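Local coordinates for protein terminal oxygenase component of carbazole (PDB 7BUG) that catalyses the angular dioxygenation of carbazole at C-9a and C-1, using a Rieske [2Fe-2S] cluster and a mononuclear iron centre, at residues T96-W99 with E100-V103; I376-Q379 with A380-S383; T112-Q115 with I116-K120; P144-R147 with D148-P151; P150-F153 with L154-D157. All coordinates share one frame; numbering follows the deposited sequence. Where two conformers were deposited one is given.

Contacts 1 and 3 belong to the Rieske domain and touch each other, D101 and V103 meeting Q119 and K120; contacts 4 and 5 form consecutive turns of the loop between strands 132-137 and 158-167, share P150 and P151, and meet through L154. Contact 2 caps the C-terminal helix, about 11 Å at its nearest atoms from contact 4. Contacts 1, 4 and 5 are partly buried, 2 and 3 lie at the surface. Arginine-aspartate pairs mark contacts 1 and 4, the first at a hairpin turn beside magnesium, the second at a 3-10 turn, with the aspartate buried. Contacts 2 and 5 use uncharged donors; contact 3 combines a glutamine pair with an arginine bound to a backbone carbonyl.

Contact 1 (T96-W99 with E100-V103). With MG (magnesium ion), chain F.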
loop_
_atom_site.group_PDB
_atom_site.type_symbol
_atom_site.label_atom_id
_atom_site.label_comp_id
_atom_site.label_asym_id
_atom_site.label_seq_id
_atom_site.Cartn_x
_atom_site.Cartn_y
_atom_site.Cartn_z
ATOM N N THR A 96 35.219 -0.789 1.706
ATOM C CA THR A 96 35.512 -1.293 3.049
ATOM C C THR A 96 35.650 -0.129 4.030
ATOM O O THR A 96 36.447 0.814 3.769
ATOM C CB THR A 96 36.792 -2.125 2.994
ATOM O OG1 THR A 96 36.528 -3.222 2.110
ATOM C CG2 THR A 96 37.184 -2.641 4.362
ATOM N N TYR A 97 34.933 -0.229 5.146
ATOM C CA TYR A 97 34.807 0.842 6.151
ATOM C C TYR A 97 35.338 0.366 7.502
ATOM O O TYR A 97 35.140 -0.771 7.908
ATOM C CB TYR A 97 33.351 1.255 6.283
ATOM C CG TYR A 97 32.708 1.628 4.967
ATOM C CD1 TYR A 97 32.759 2.936 4.513
ATOM C CD2 TYR A 97 31.947 0.716 4.259
ATOM C CE1 TYR A 97 32.117 3.322 3.356
ATOM C CE2 TYR A 97 31.315 1.077 3.083
ATOM C CZ TYR A 97 31.389 2.390 2.638
ATOM O OH TYR A 97 30.666 2.712 1.513
ATOM N N ARG A 98 36.009 1.269 8.200
ATOM C CA ARG A 98 36.367 1.019 9.615
ATOM C C ARG A 98 35.149 1.214 10.506
ATOM O O ARG A 98 34.528 2.264 10.428
ATOM C CB ARG A 98 37.510 1.941 10.019
ATOM C CG ARG A 98 38.774 1.688 9.213
ATOM C CD ARG A 98 39.932 2.281 9.998
ATOM N NE ARG A 98 39.887 3.707 9.954
ATOM C CZ ARG A 98 40.749 4.496 9.305
ATOM N NH1 ARG A 98 41.738 3.977 8.584
ATOM N NH2 ARG A 98 40.620 5.809 9.385
ATOM N N TRP A 99 34.862 0.273 11.395
ATOM C CA TRP A 99 33.813 0.451 12.410
ATOM C C TRP A 99 34.129 1.671 13.270
ATOM O O TRP A 99 33.199 2.322 13.725
ATOM C CB TRP A 99 33.675 -0.810 13.249
ATOM C CG TRP A 99 33.071 -1.965 12.529
ATOM C CD1 TRP A 99 33.697 -3.021 11.916
ATOM C CD2 TRP A 99 31.648 -2.172 12.348
ATOM N NE1 TRP A 99 32.767 -3.870 11.387
ATOM C CE2 TRP A 99 31.504 -3.391 11.666
ATOM C CE3 TRP A 99 30.500 -1.486 12.746
ATOM C CZ2 TRP A 99 30.259 -3.897 11.277
ATOM C CZ3 TRP A 99 29.263 -2.014 12.405
ATOM C CH2 TRP A 99 29.144 -3.236 11.753
ATOM N N GLU A 100 35.400 1.914 13.617
ATOM C CA GLU A 100 35.695 2.900 14.689
ATOM C C GLU A 100 35.390 4.323 14.224
ATOM O O GLU A 100 34.964 5.132 15.077
ATOM C CB GLU A 100 37.173 2.777 15.099
ATOM C CG GLU A 100 37.479 3.577 16.338
ATOM C CD GLU A 100 37.812 5.016 16.037
ATOM O OE1 GLU A 100 38.410 5.264 14.943
ATOM O OE2 GLU A 100 37.505 5.876 16.900
ATOM N N ASP A 101 35.564 4.677 12.947
ATOM C CA ASP A 101 35.371 6.067 12.509
ATOM C C ASP A 101 34.622 6.183 11.174
ATOM O O ASP A 101 34.440 7.324 10.678
ATOM C CB ASP A 101 36.701 6.804 12.391
ATOM C CG ASP A 101 37.724 6.130 11.517
ATOM O OD1 ASP A 101 37.379 5.245 10.707
ATOM O OD2 ASP A 101 38.912 6.553 11.612
ATOM N N GLY A 102 34.219 5.061 10.607
ATOM C CA GLY A 102 33.482 4.990 9.327
ATOM C C GLY A 102 34.300 5.303 8.094
ATOM O O GLY A 102 33.765 5.374 6.989
ATOM N N VAL A 103 35.604 5.479 8.226
ATOM C CA VAL A 103 36.428 5.894 7.072
ATOM C C VAL A 103 36.494 4.768 6.060
ATOM O O VAL A 103 36.618 3.546 6.437
ATOM C CB VAL A 103 37.835 6.320 7.542
ATOM C CG1 VAL A 103 38.784 6.486 6.367
ATOM C CG2 VAL A 103 37.754 7.590 8.380
HETATM MG MG MG F . 33.469 5.767 16.395
HETATM O O HOH W 1 32.203 4.363 15.315
HETATM O O HOH W 2 35.027 6.974 17.222
HETATM O O HOH W 3 33.803 4.292 17.790
HETATM O O HOH W 4 31.826 6.437 17.455
HETATM O O HOH W 5 33.131 7.279 14.943
#
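R98 and V103 face each other at the end of a beta hairpin that joins strands 95-98 and 104-107 of the small antiparallel sheet in the Rieske domain. Their backbones are tied by R98 N to V103 O at 2.9 Å, and the turn is closed further along by G102 N donating to R98 O. The R98 side chain lies alongside V103, and CB of V103 sits over one face of the guanidinium, 3.4 Å from R98 NH2. At the guanidinium edge the D101 carboxylate is gripped side-on, R98 NE to D101 OD1 at 3.0 Å and R98 NH2 to D101 OD2 at 2.9 Å, with the two planes turned 49° apart. A bend at chi3 (-72°) brings the R98 head round to this pair. D101 OD1 also accepts from V103 N, an Asx turn whose donor comes from above the carboxylate plane, so one oxygen pins both the arginine and the chain after the turn. Y97 packs on the cluster ligand C69, and its OH bonds L70 N. E100, just after W99, binds magnesium through its backbone O at 2.1 Å; five waters complete the shell, one of them donating to E100 OE2 at 2.7 Å.

Contact 2 (I376-Q379 with A380-S383)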
loop_
_atom_site.group_PDB
_atom_site.type_symbol
_atom_site.label_atom_id
_atom_site.label_comp_id
_atom_site.label_asym_id
_atom_site.label_seq_id
_atom_site.Cartn_x
_atom_site.Cartn_y
_atom_site.Cartn_z
ATOM N N ILE A 376 14.544 18.093 15.748
ATOM C CA ILE A 376 13.442 17.344 15.073
ATOM C C ILE A 376 14.032 16.549 13.914
ATOM O O ILE A 376 14.530 17.126 12.922
ATOM C CB ILE A 376 12.294 18.275 14.657
ATOM C CG1 ILE A 376 11.625 18.821 15.920
ATOM C CG2 ILE A 376 11.315 17.571 13.734
ATOM C CD1 ILE A 376 10.698 19.963 15.690
ATOM N N GLN A 377 13.926 15.228 14.013
ATOM C CA GLN A 377 14.390 14.359 12.914
ATOM C C GLN A 377 13.480 14.553 11.715
ATOM O O GLN A 377 12.217 14.574 11.872
ATOM C CB GLN A 377 14.383 12.903 13.382
ATOM C CG GLN A 377 14.750 11.929 12.283
ATOM C CD GLN A 377 16.246 11.764 12.127
ATOM O OE1 GLN A 377 17.023 12.624 12.574
ATOM N NE2 GLN A 377 16.693 10.661 11.537
ATOM N N THR A 378 14.074 14.659 10.538
ATOM C CA THR A 378 13.298 14.874 9.294
ATOM C C THR A 378 13.735 13.887 8.215
ATOM O O THR A 378 14.712 13.171 8.393
ATOM C CB THR A 378 13.495 16.300 8.753
ATOM O OG1 THR A 378 14.793 16.349 8.165
ATOM C CG2 THR A 378 13.352 17.361 9.819
ATOM N N GLN A 379 12.918 13.798 7.185
ATOM C CA GLN A 379 13.174 12.881 6.054
ATOM C C GLN A 379 14.496 13.319 5.423
ATOM O O GLN A 379 15.213 12.456 4.875
ATOM C CB GLN A 379 11.973 12.836 5.094
ATOM C CG GLN A 379 11.057 11.637 5.283
ATOM C CD GLN A 379 11.731 10.286 5.298
ATOM O OE1 GLN A 379 12.587 9.943 4.464
ATOM N NE2 GLN A 379 11.315 9.479 6.250
ATOM N N ALA A 380 14.885 14.590 5.531
ATOM C CA ALA A 380 16.188 15.063 5.039
ATOM C C ALA A 380 17.327 14.355 5.793
ATOM O O ALA A 380 18.311 14.021 5.167
ATOM C CB ALA A 380 16.314 16.577 5.141
ATOM N N HIS A 381 17.219 14.140 7.112
ATOM C CA HIS A 381 18.256 13.409 7.845
ATOM C C HIS A 381 18.278 11.968 7.332
ATOM O O HIS A 381 19.367 11.371 7.212
ATOM C CB HIS A 381 17.974 13.424 9.339
ATOM C CG HIS A 381 18.051 14.784 9.964
ATOM N ND1 HIS A 381 16.914 15.538 10.306
ATOM C CD2 HIS A 381 19.131 15.507 10.352
ATOM C CE1 HIS A 381 17.321 16.670 10.857
ATOM N NE2 HIS A 381 18.689 16.667 10.918
ATOM N N VAL A 382 17.119 11.402 7.078
ATOM C CA VAL A 382 16.998 9.975 6.689
ATOM C C VAL A 382 17.632 9.782 5.314
ATOM O O VAL A 382 18.385 8.792 5.133
ATOM C CB VAL A 382 15.552 9.494 6.701
ATOM C CG1 VAL A 382 15.474 8.064 6.231
ATOM C CG2 VAL A 382 14.937 9.631 8.088
ATOM N N SER A 383 17.269 10.627 4.360
ATOM C CA SER A 383 17.824 10.548 2.980
ATOM C C SER A 383 18.808 11.701 2.767
ATOM O O SER A 383 20.039 11.468 2.885
ATOM C CB SER A 383 16.725 10.542 1.978
ATOM O OG SER A 383 15.712 9.649 2.403
#
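H381 accepts from the backbone of T378, three residues earlier: T378 N reaches ND1 of the imidazole at 3.0 Å, approaching the ring edge in its plane, 13° out of it. ND1 is therefore the acceptor nitrogen here. In return T378 OG1 takes weak bonds from A380 N (3.2 Å) and H381 N (3.4 Å); with chi1 at 75° the hydroxyl stands between the backbone N and the carbonyl carbon, turned to the first amides of the helix. This reciprocal pairing is a capping box with T378 as N-cap of helix 379-382, the last helix of the chain. The first turn continues with V382 N to T378 O and a nearly straight bond from S383 N to Q379 O, 2.8 Å. Beside the imidazole lies the Q377 amide, its plane only 4° from that of the ring, with OE1 3.5 Å from H381 CB. Bent at chi2, Q379 brings OE1 within 3.7 Å of V382 CB. Farther out, R26 donates to Q377 OE1, while L49 O and E51 take up its NE2; E291 holds Q379 NE2. Beyond the helix, R68 reaches V382 O, and S383 packs on D346 of a neighbouring subunit.

Contact 3 (T112-Q115 with I116-K120)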
loop_
_atom_site.group_PDB
_atom_site.type_symbol
_atom_site.label_atom_id
_atom_site.label_comp_id
_atom_site.label_asym_id
_atom_site.label_seq_id
_atom_site.Cartn_x
_atom_site.Cartn_y
_atom_site.Cartn_z
ATOM N N THR A 112 43.371 1.290 -6.188
ATOM C CA THR A 112 43.933 2.584 -6.632
ATOM C C THR A 112 42.910 3.695 -6.612
ATOM O O THR A 112 43.224 4.839 -7.014
ATOM C CB THR A 112 44.580 2.498 -8.012
ATOM O OG1 THR A 112 43.583 2.341 -9.049
ATOM C CG2 THR A 112 45.576 1.380 -8.080
ATOM N N SER A 113 41.685 3.415 -6.174
ATOM C CA SER A 113 40.645 4.453 -6.226
ATOM C C SER A 113 41.054 5.718 -5.486
ATOM O O SER A 113 41.442 5.625 -4.297
ATOM C CB SER A 113 39.352 3.944 -5.640
ATOM O OG SER A 113 38.304 4.893 -5.817
ATOM N N ALA A 114 40.684 6.841 -6.070
ATOM C CA ALA A 114 40.826 8.188 -5.454
ATOM C C ALA A 114 39.846 8.334 -4.288
ATOM O O ALA A 114 39.969 9.252 -3.478
ATOM C CB ALA A 114 40.597 9.287 -6.457
ATOM N N GLN A 115 38.820 7.480 -4.190
ATOM C CA GLN A 115 37.858 7.606 -3.058
ATOM C C GLN A 115 38.476 7.137 -1.720
ATOM O O GLN A 115 37.985 7.560 -0.662
ATOM C CB GLN A 115 36.564 6.849 -3.364
ATOM C CG GLN A 115 35.757 7.333 -4.550
ATOM C CD GLN A 115 35.167 8.717 -4.368
ATOM O OE1 GLN A 115 35.386 9.383 -3.364
ATOM N NE2 GLN A 115 34.389 9.158 -5.340
ATOM N N ILE A 116 39.452 6.239 -1.747
ATOM C CA ILE A 116 40.033 5.622 -0.537
ATOM C C ILE A 116 40.632 6.716 0.345
ATOM O O ILE A 116 41.410 7.528 -0.154
ATOM C CB ILE A 116 41.051 4.541 -0.917
ATOM C CG1 ILE A 116 40.361 3.395 -1.645
ATOM C CG2 ILE A 116 41.802 4.071 0.318
ATOM C CD1 ILE A 116 41.313 2.533 -2.410
ATOM N N GLY A 117 40.290 6.687 1.613
ATOM C CA GLY A 117 40.697 7.695 2.603
ATOM C C GLY A 117 40.037 9.050 2.473
ATOM O O GLY A 117 40.415 9.931 3.278
ATOM N N ARG A 118 39.079 9.268 1.554
ATOM C CA ARG A 118 38.523 10.592 1.231
ATOM C C ARG A 118 36.991 10.613 1.437
ATOM O O ARG A 118 36.327 11.560 1.011
ATOM C CB ARG A 118 38.851 10.956 -0.215
ATOM C CG ARG A 118 40.334 11.228 -0.474
ATOM C CD ARG A 118 40.473 12.078 -1.725
ATOM N NE ARG A 118 41.869 12.458 -1.897
ATOM C CZ ARG A 118 42.816 11.722 -2.481
ATOM N NH1 ARG A 118 42.558 10.529 -3.005
ATOM N NH2 ARG A 118 44.048 12.203 -2.544
ATOM N N GLN A 119 36.450 9.527 1.975
ATOM C CA GLN A 119 35.005 9.390 2.274
ATOM C C GLN A 119 34.874 8.723 3.650
ATOM O O GLN A 119 35.773 7.969 4.119
ATOM C CB GLN A 119 34.268 8.550 1.226
ATOM C CG GLN A 119 34.332 9.075 -0.200
ATOM C CD GLN A 119 33.606 10.364 -0.477
ATOM O OE1 GLN A 119 32.857 10.893 0.360
ATOM N NE2 GLN A 119 33.824 10.889 -1.666
ATOM N N LYS A 120 33.762 9.018 4.307
ATOM C CA LYS A 120 33.420 8.507 5.654
ATOM C C LYS A 120 31.934 8.126 5.686
ATOM O O LYS A 120 31.146 8.985 5.352
ATOM C CB LYS A 120 33.738 9.617 6.655
ATOM C CG LYS A 120 33.581 9.244 8.113
ATOM C CD LYS A 120 33.806 10.428 9.031
ATOM C CE LYS A 120 35.083 11.178 8.737
ATOM N NZ LYS A 120 35.416 12.139 9.825
HETATM O O HOH W 6 42.779 7.423 -2.553
#
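S113 starts a type I beta turn, its O accepting from I116 N at 3.3 Å with the donor well above the carbonyl plane, while CD1 of I116 lies 4.0 Å from S113 CB. A water bridges S113 O and I116 O, and S113 OG accepts from Q115 N, an ST turn; the same hydroxyl bonds E357 of a neighbouring subunit. A114 offers its O to the extended side chain of R118, whose NH1 meets it edge-on at 2.9 Å, in the guanidinium plane. Q115 then opens a second turn, type II, through R118 N to its O at 3.0 Å. Its side chain curls at chi2 and turns OE1 to Q119, whose NE2 donates at 2.8 Å along a nearly straight bond (171°). This bond lies in the Q119 amide plane but is tilted 31° from that of Q115, the two amides being 49° apart. A leucine in place of Q119 would probably leave Q115 OE1 without this donor and let the Q115 amide turn more freely. Q115 NE2 meanwhile bonds L355 O of the neighbouring subunit, and its side chain lies about 4 Å from that of W95, which lines the [2Fe-2S] cluster. The Q115 amide thus uses both ends, its oxygen within the loop and its nitrogen across the subunit interface, which probably fixes its rotation near the cluster.

Contact 4 (P144-R147 with D148-P151); sequences PLAR and DTPP. With MXE (2-methoxyethanol), chain N.
R147 and D148, immediate neighbours in sequence, form a side-on salt bridge, their side chains running alongside each other. R147 lies in a 3-10 segment that starts at L145, in the loop after strand 132-137. R147 NE meets D148 OD1 at 3.0 Å from above the carboxylate plane, whereas R147 NH2 meets D148 OD2 at 2.9 Å on its syn lone pair; the two planes are 49° apart. The bend at chi3 (61°) folds the arginine head back to its neighbour. The buried carboxylate is also held by strand 28-32, H28 at OD1 and the W29 amide at OD2, and R147 NH2 reaches N27 O. With a leucine in place of R147 the D148 carboxylate would probably lose its counter-charge, and N27 O would lose a donor. The turn is closed by D148 N to L145 O at 2.9 Å, followed by a weak bond from T149 N to A146 O. The L145 and T149 side chains cross at about a right angle, L145 CD1 lying 3.9 Å from T149 CG2. A bound 2-methoxyethanol, also held by Q127, accepts a weak bond from L145 N at its O2 and a shorter one from A146 N at its O1, 2.9 Å.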
loop_
_atom_site.group_PDB
_atom_site.type_symbol
_atom_site.label_atom_id
_atom_site.label_comp_id
_atom_site.label_asym_id
_atom_site.label_seq_id
_atom_site.Cartn_x
_atom_site.Cartn_y
_atom_site.Cartn_z
ATOM N N PRO A 144 26.278 13.107 28.401
ATOM C CA PRO A 144 26.212 11.917 29.240
ATOM C C PRO A 144 24.885 11.184 28.965
ATOM O O PRO A 144 23.869 11.854 28.806
ATOM C CB PRO A 144 26.243 12.403 30.692
ATOM C CG PRO A 144 26.247 13.943 30.601
ATOM C CD PRO A 144 26.458 14.359 29.161
ATOM N N LEU A 145 24.928 9.872 29.041
ATOM C CA LEU A 145 23.718 9.026 28.942
ATOM C C LEU A 145 22.729 9.405 30.035
ATOM O O LEU A 145 21.503 9.429 29.751
ATOM C CB LEU A 145 24.142 7.565 29.057
ATOM C CG LEU A 145 22.980 6.580 29.089
ATOM C CD1 LEU A 145 22.153 6.645 27.802
ATOM C CD2 LEU A 145 23.461 5.189 29.313
ATOM N N ALA A 146 23.159 9.747 31.255
ATOM C CA ALA A 146 22.240 10.169 32.335
ATOM C C ALA A 146 21.256 11.254 31.894
ATOM O O ALA A 146 20.177 11.299 32.473
ATOM C CB ALA A 146 23.022 10.670 33.532
ATOM N N ARG A 147 21.615 12.174 30.990
ATOM C CA ARG A 147 20.720 13.254 30.539
ATOM C C ARG A 147 19.401 12.662 30.011
ATOM O O ARG A 147 18.352 13.314 30.189
ATOM C CB ARG A 147 21.345 14.104 29.454
ATOM C CG ARG A 147 20.588 15.403 29.239
ATOM C CD ARG A 147 20.834 16.029 27.920
ATOM N NE ARG A 147 20.428 15.162 26.794
ATOM C CZ ARG A 147 20.741 15.409 25.532
ATOM N NH1 ARG A 147 21.336 16.562 25.204
ATOM N NH2 ARG A 147 20.405 14.572 24.564
ATOM N N ASP A 148 19.495 11.499 29.356
ATOM C CA ASP A 148 18.376 10.926 28.562
ATOM C C ASP A 148 17.885 9.663 29.241
ATOM O O ASP A 148 17.242 8.849 28.560
ATOM C CB ASP A 148 18.818 10.648 27.128
ATOM C CG ASP A 148 19.000 11.905 26.289
ATOM O OD1 ASP A 148 18.450 12.948 26.659
ATOM O OD2 ASP A 148 19.771 11.834 25.288
ATOM N N THR A 149 18.055 9.540 30.550
ATOM C CA THR A 149 17.591 8.360 31.310
ATOM C C THR A 149 16.903 8.893 32.540
ATOM O O THR A 149 17.231 9.982 33.027
ATOM C CB THR A 149 18.702 7.372 31.676
ATOM O OG1 THR A 149 19.720 8.054 32.413
ATOM C CG2 THR A 149 19.363 6.736 30.484
ATOM N N PRO A 150 15.869 8.205 33.037
ATOM C CA PRO A 150 15.159 8.722 34.194
ATOM C C PRO A 150 16.061 8.637 35.410
ATOM O O PRO A 150 16.970 7.804 35.468
ATOM C CB PRO A 150 13.987 7.736 34.369
ATOM C CG PRO A 150 13.852 7.141 33.006
ATOM C CD PRO A 150 15.264 6.993 32.464
ATOM N N PRO A 151 15.757 9.416 36.453
ATOM C CA PRO A 151 16.508 9.279 37.705
ATOM C C PRO A 151 16.453 7.827 38.230
ATOM O O PRO A 151 15.419 7.162 38.099
ATOM C CB PRO A 151 15.790 10.231 38.673
ATOM C CG PRO A 151 14.975 11.160 37.819
ATOM C CD PRO A 151 14.671 10.394 36.541
HETATM O O1 MXE N . 25.790 9.328 32.314
HETATM C C1 MXE N . 27.089 8.774 32.206
HETATM C C2 MXE N . 27.905 9.337 31.055
HETATM O O2 MXE N . 27.865 8.387 29.994
HETATM C C3 MXE N . 27.609 8.703 28.673
#

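Contact 5 (P150-F153 with L154-D157); sequences PPNF and LDDD
N152 and D155 are joined by a short, nearly straight bond, ND2 to OD2 at 2.7 Å (168°). The carboxylate oxygen is met on its syn side, and the bond lies in the amide plane of N152. The two side chains run together, yet their flat groups stand almost perpendicular, 89° apart. With chi1 at -75°, D155 CG is swung beside its own backbone N and back over N152, coming 3.5 Å from N152 CA. The same residues meet through the backbone: D155 N donates to N152 O at 3.1 Å, from far above the carbonyl plane, closing a type I beta turn. This turn follows directly on a type II turn from P150 to F153, in which F153 N bonds P150 O and N152 takes a positive phi. A water accepts from L154 N at 3.1 Å and, weakly, from N152 N. The apolar contact is between F153 and L154, which touch obliquely, F153 CD2 to L154 CD2 at 3.8 Å. The F153 ring is buried in edge-to-face contacts with W285 and F283 of strand 281-288, while L154 packs on A146 and T149. The loop is anchored further by lysines, K271 at P151 O and K130 at D155 O. The two turns thus divide the loop just before strand 158-167: aromatic and aliphatic groups plug into the catalytic domain's sheet and the preceding turn, while the asparagine amide and aspartate carboxylate tie the two ends of the type I turn together, the amide probably offsetting part of the aspartate's charge.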
loop_
_atom_site.group_PDB
_atom_site.type_symbol
_atom_site.label_atom_id
_atom_site.label_comp_id
_atom_site.label_asym_id
_atom_site.label_seq_id
_atom_site.Cartn_x
_atom_site.Cartn_y
_atom_site.Cartn_z
ATOM N N PRO A 150 15.869 8.205 33.037
ATOM C CA PRO A 150 15.159 8.722 34.194
ATOM C C PRO A 150 16.061 8.637 35.410
ATOM O O PRO A 150 16.970 7.804 35.468
ATOM C CB PRO A 150 13.987 7.736 34.369
ATOM C CG PRO A 150 13.852 7.141 33.006
ATOM C CD PRO A 150 15.264 6.993 32.464
ATOM N N PRO A 151 15.757 9.416 36.453
ATOM C CA PRO A 151 16.508 9.279 37.705
ATOM C C PRO A 151 16.453 7.827 38.230
ATOM O O PRO A 151 15.419 7.162 38.099
ATOM C CB PRO A 151 15.790 10.231 38.673
ATOM C CG PRO A 151 14.975 11.160 37.819
ATOM C CD PRO A 151 14.671 10.394 36.541
ATOM N N ASN A 152 17.581 7.377 38.799
ATOM C CA ASN A 152 17.812 6.067 39.483
ATOM C C ASN A 152 18.097 4.952 38.477
ATOM O O ASN A 152 18.537 3.907 38.888
ATOM C CB ASN A 152 16.701 5.722 40.496
ATOM C CG ASN A 152 16.545 6.820 41.544
ATOM O OD1 ASN A 152 15.682 7.681 41.430
ATOM N ND2 ASN A 152 17.469 6.877 42.498
ATOM N N PHE A 153 17.817 5.119 37.176
ATOM C CA PHE A 153 18.049 4.037 36.207
ATOM C C PHE A 153 19.511 3.603 36.235
ATOM O O PHE A 153 19.774 2.384 36.172
ATOM C CB PHE A 153 17.652 4.461 34.804
ATOM C CG PHE A 153 17.859 3.388 33.768
ATOM C CD1 PHE A 153 16.952 2.352 33.670
ATOM C CD2 PHE A 153 18.967 3.379 32.934
ATOM C CE1 PHE A 153 17.129 1.338 32.742
ATOM C CE2 PHE A 153 19.159 2.355 32.026
ATOM C CZ PHE A 153 18.200 1.361 31.901
ATOM N N LEU A 154 20.436 4.562 36.374
ATOM C CA LEU A 154 21.892 4.262 36.361
ATOM C C LEU A 154 22.472 4.099 37.784
ATOM O O LEU A 154 23.708 4.007 37.905
ATOM C CB LEU A 154 22.609 5.370 35.595
ATOM C CG LEU A 154 22.240 5.485 34.115
ATOM C CD1 LEU A 154 22.910 6.707 33.495
ATOM C CD2 LEU A 154 22.598 4.229 33.340
ATOM N N ASP A 155 21.665 4.047 38.833
ATOM C CA ASP A 155 22.201 3.802 40.211
ATOM C C ASP A 155 23.105 2.566 40.172
ATOM O O ASP A 155 22.687 1.565 39.603
ATOM C CB ASP A 155 21.084 3.679 41.247
ATOM C CG ASP A 155 20.468 5.018 41.587
ATOM O OD1 ASP A 155 20.960 6.027 41.044
ATOM O OD2 ASP A 155 19.474 5.033 42.352
ATOM N N ASP A 156 24.247 2.590 40.879
ATOM C CA ASP A 156 25.190 1.449 40.939
ATOM C C ASP A 156 24.421 0.151 41.251
ATOM O O ASP A 156 24.767 -0.889 40.662
ATOM C CB ASP A 156 26.291 1.695 41.981
ATOM C CG ASP A 156 27.313 0.568 42.070
ATOM O OD1 ASP A 156 27.837 0.173 40.999
ATOM O OD2 ASP A 156 27.549 0.048 43.206
ATOM N N ASP A 157 23.504 0.168 42.212
ATOM C CA ASP A 157 22.911 -1.084 42.762
ATOM C C ASP A 157 21.611 -1.457 42.029
ATOM O O ASP A 157 21.077 -2.532 42.276
ATOM C CB ASP A 157 22.699 -0.998 44.283
ATOM C CG ASP A 157 21.630 -0.028 44.745
ATOM O OD1 ASP A 157 21.298 0.928 43.970
ATOM O OD2 ASP A 157 21.105 -0.239 45.888
HETATM O O HOH W 7 20.620 7.384 37.665
#